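Side-chain contact in A151R (African swine fever virus Georgia 2007/1, PDB 7CMA), which is a non-structural viral protein whose molecular role is not firmly established, and which binds a zinc ion: residues 108-113 and 130-135. Sequence-based numbering, arbitrary orientation.
Sequences YHTNYN and HIFNDR. With ZN (zinc ion), chain C.
With both of its side-chain torsions extended (chi1 -173°, chi2 180°), I131 stretches out fully and lays its terminal methyl CD1 over one face of the Y108 ring, 4.1 Å from CD2. The two side chains meet at about a right angle, so a single methyl does the touching. T110 makes the second apolar contact by dividing its branches: CG2 lies anti to the carbonyl carbon and reaches the edge of the F132 ring, near the ring plane, 4.0 Å from CE1 and almost as close to CZ. Its other branch, OG1, serves a polar purpose, hydrogen-bonding to the hydroxyl of T143 and accepting a weak bond from the backbone N of Y112 at 3.5 Å. CB of the same threonine lies 3.5 Å above the plane of the Y112 ring, nearer the ring's margin than its centre, so T110 touches two aromatic rings. No hydrogen bond joins the two segments, and the modest 111 Å² they bury together comes from side-chain packing. I131 and F132 also rest on I101 of strand 99-104, the middle strand of the small antiparallel sheet whose edge strand, 107-109, carries Y108. H109, between Y108 and T110, sends its side chain to the opposite side of the backbone and binds zinc through ND1 at 2.2 Å, while its NE2 is hydrogen-bonded to the carbonyl oxygen of E104. The example thus joins a short 3-10 turn to the end of an edge strand, beside a zinc site completed by C116 and the CxxC pair C139 and C142.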
loop_
_atom_site.group_PDB
_atom_site.type_symbol
_atom_site.label_atom_id
_atom_site.label_comp_id
_atom_site.label_asym_id
_atom_site.label_seq_id
_atom_site.Cartn_x
_atom_site.Cartn_y
_atom_site.Cartn_z
ATOM N N TYR A 108 -25.030 -12.471 5.106
ATOM C CA TYR A 108 -24.649 -13.692 5.862
ATOM C C TYR A 108 -23.691 -13.285 6.993
ATOM O O TYR A 108 -22.885 -12.365 6.771
ATOM C CB TYR A 108 -24.043 -14.730 4.914
ATOM C CG TYR A 108 -25.027 -15.345 3.948
ATOM C CD1 TYR A 108 -25.441 -14.662 2.813
ATOM C CD2 TYR A 108 -25.600 -16.580 4.200
ATOM C CE1 TYR A 108 -26.389 -15.194 1.954
ATOM C CE2 TYR A 108 -26.525 -17.140 3.334
ATOM C CZ TYR A 108 -26.911 -16.451 2.195
ATOM O OH TYR A 108 -27.863 -16.970 1.363
ATOM N N HIS A 109 -23.904 -13.859 8.176
ATOM C CA HIS A 109 -23.182 -13.378 9.378
ATOM C C HIS A 109 -22.373 -14.456 10.080
ATOM O O HIS A 109 -22.817 -15.607 10.105
ATOM C CB HIS A 109 -24.187 -12.800 10.388
ATOM C CG HIS A 109 -25.100 -11.744 9.863
ATOM N ND1 HIS A 109 -24.860 -10.404 10.062
ATOM C CD2 HIS A 109 -26.264 -11.822 9.186
ATOM C CE1 HIS A 109 -25.826 -9.701 9.510
ATOM N NE2 HIS A 109 -26.695 -10.546 8.967
ATOM N N THR A 110 -21.233 -14.066 10.630
ATOM C CA THR A 110 -20.381 -14.970 11.446
ATOM C C THR A 110 -20.468 -14.553 12.921
ATOM O O THR A 110 -20.097 -15.377 13.784
ATOM C CB THR A 110 -18.927 -14.945 10.956
ATOM O OG1 THR A 110 -18.538 -13.575 10.876
ATOM C CG2 THR A 110 -18.740 -15.611 9.609
ATOM N N ASN A 111 -20.741 -13.272 13.171
ATOM C CA ASN A 111 -20.753 -12.662 14.529
ATOM C C ASN A 111 -19.317 -12.585 15.072
ATOM O O ASN A 111 -19.165 -12.582 16.298
ATOM C CB ASN A 111 -21.655 -13.447 15.492
ATOM C CG ASN A 111 -23.015 -12.812 15.684
ATOM O OD1 ASN A 111 -23.584 -12.271 14.741
ATOM N ND2 ASN A 111 -23.539 -12.859 16.901
ATOM N N TYR A 112 -18.308 -12.622 14.190
ATOM C CA TYR A 112 -16.873 -12.611 14.595
ATOM C C TYR A 112 -16.510 -11.244 15.187
ATOM O O TYR A 112 -15.956 -11.222 16.289
ATOM C CB TYR A 112 -15.953 -12.956 13.417
ATOM C CG TYR A 112 -15.850 -14.429 13.100
ATOM C CD1 TYR A 112 -16.118 -15.390 14.059
ATOM C CD2 TYR A 112 -15.517 -14.863 11.825
ATOM C CE1 TYR A 112 -16.055 -16.743 13.764
ATOM C CE2 TYR A 112 -15.413 -16.211 11.526
ATOM C CZ TYR A 112 -15.696 -17.154 12.494
ATOM O OH TYR A 112 -15.620 -18.482 12.196
ATOM N N ASN A 113 -16.715 -10.158 14.430
ATOM C CA ASN A 113 -16.182 -8.812 14.783
ATOM C C ASN A 113 -17.302 -7.928 15.347
ATOM O O ASN A 113 -17.027 -6.757 15.628
ATOM C CB ASN A 113 -15.516 -8.118 13.594
ATOM C CG ASN A 113 -14.497 -8.989 12.894
ATOM O OD1 ASN A 113 -14.510 -9.098 11.672
ATOM N ND2 ASN A 113 -13.641 -9.643 13.661
ATOM N N HIS A 130 -16.846 -23.221 1.270
ATOM C CA HIS A 130 -16.978 -22.828 -0.163
ATOM C C HIS A 130 -17.737 -21.498 -0.292
ATOM O O HIS A 130 -17.371 -20.700 -1.178
ATOM C CB HIS A 130 -17.635 -23.950 -0.972
ATOM C CG HIS A 130 -16.971 -25.271 -0.797
ATOM N ND1 HIS A 130 -15.955 -25.703 -1.630
ATOM C CD2 HIS A 130 -17.102 -26.212 0.162
ATOM C CE1 HIS A 130 -15.526 -26.879 -1.215
ATOM N NE2 HIS A 130 -16.195 -27.197 -0.104
ATOM N N ILE A 131 -18.681 -21.227 0.616
ATOM C CA ILE A 131 -19.586 -20.041 0.525
ATOM C C ILE A 131 -18.778 -18.753 0.755
ATOM O O ILE A 131 -19.274 -17.679 0.393
ATOM C CB ILE A 131 -20.764 -20.171 1.513
ATOM C CG1 ILE A 131 -21.795 -19.059 1.303
ATOM C CG2 ILE A 131 -20.265 -20.226 2.951
ATOM C CD1 ILE A 131 -22.990 -19.131 2.235
ATOM N N PHE A 132 -17.570 -18.862 1.314
ATOM C CA PHE A 132 -16.725 -17.683 1.642
ATOM C C PHE A 132 -15.941 -17.231 0.404
ATOM O O PHE A 132 -15.371 -16.130 0.432
ATOM C CB PHE A 132 -15.799 -18.002 2.817
ATOM C CG PHE A 132 -16.501 -18.082 4.144
ATOM C CD1 PHE A 132 -16.855 -16.928 4.825
ATOM C CD2 PHE A 132 -16.961 -19.299 4.624
ATOM C CE1 PHE A 132 -17.532 -17.004 6.031
ATOM C CE2 PHE A 132 -17.664 -19.371 5.815
ATOM C CZ PHE A 132 -17.951 -18.221 6.514
ATOM N N ASN A 133 -16.027 -17.995 -0.689
ATOM C CA ASN A 133 -15.346 -17.690 -1.976
ATOM C C ASN A 133 -15.813 -16.319 -2.490
ATOM O O ASN A 133 -14.975 -15.582 -3.004
ATOM C CB ASN A 133 -15.589 -18.795 -3.003
ATOM C CG ASN A 133 -14.789 -18.612 -4.272
ATOM O OD1 ASN A 133 -15.350 -18.624 -5.367
ATOM N ND2 ASN A 133 -13.480 -18.479 -4.136
ATOM N N ASP A 134 -17.114 -16.023 -2.402
ATOM C CA ASP A 134 -17.691 -14.719 -2.825
ATOM C C ASP A 134 -17.882 -13.825 -1.590
ATOM O O ASP A 134 -18.826 -14.071 -0.823
ATOM C CB ASP A 134 -19.009 -14.917 -3.586
ATOM C CG ASP A 134 -19.659 -13.622 -4.050
ATOM O OD1 ASP A 134 -18.996 -12.583 -3.994
ATOM O OD2 ASP A 134 -20.799 -13.684 -4.536
ATOM N N ARG A 135 -17.059 -12.781 -1.451
ATOM C CA ARG A 135 -16.995 -11.927 -0.236
ATOM C C ARG A 135 -18.181 -10.956 -0.227
ATOM O O ARG A 135 -18.525 -10.460 0.860
ATOM C CB ARG A 135 -15.657 -11.187 -0.186
ATOM C CG ARG A 135 -14.461 -12.113 -0.026
ATOM C CD ARG A 135 -13.157 -11.356 0.076
ATOM N NE ARG A 135 -12.065 -12.215 0.504
ATOM C CZ ARG A 135 -10.839 -11.780 0.767
ATOM N NH1 ARG A 135 -10.558 -10.498 0.629
ATOM N NH2 ARG A 135 -9.900 -12.626 1.151
HETATM ZN ZN ZN C . -23.177 -9.140 10.807
#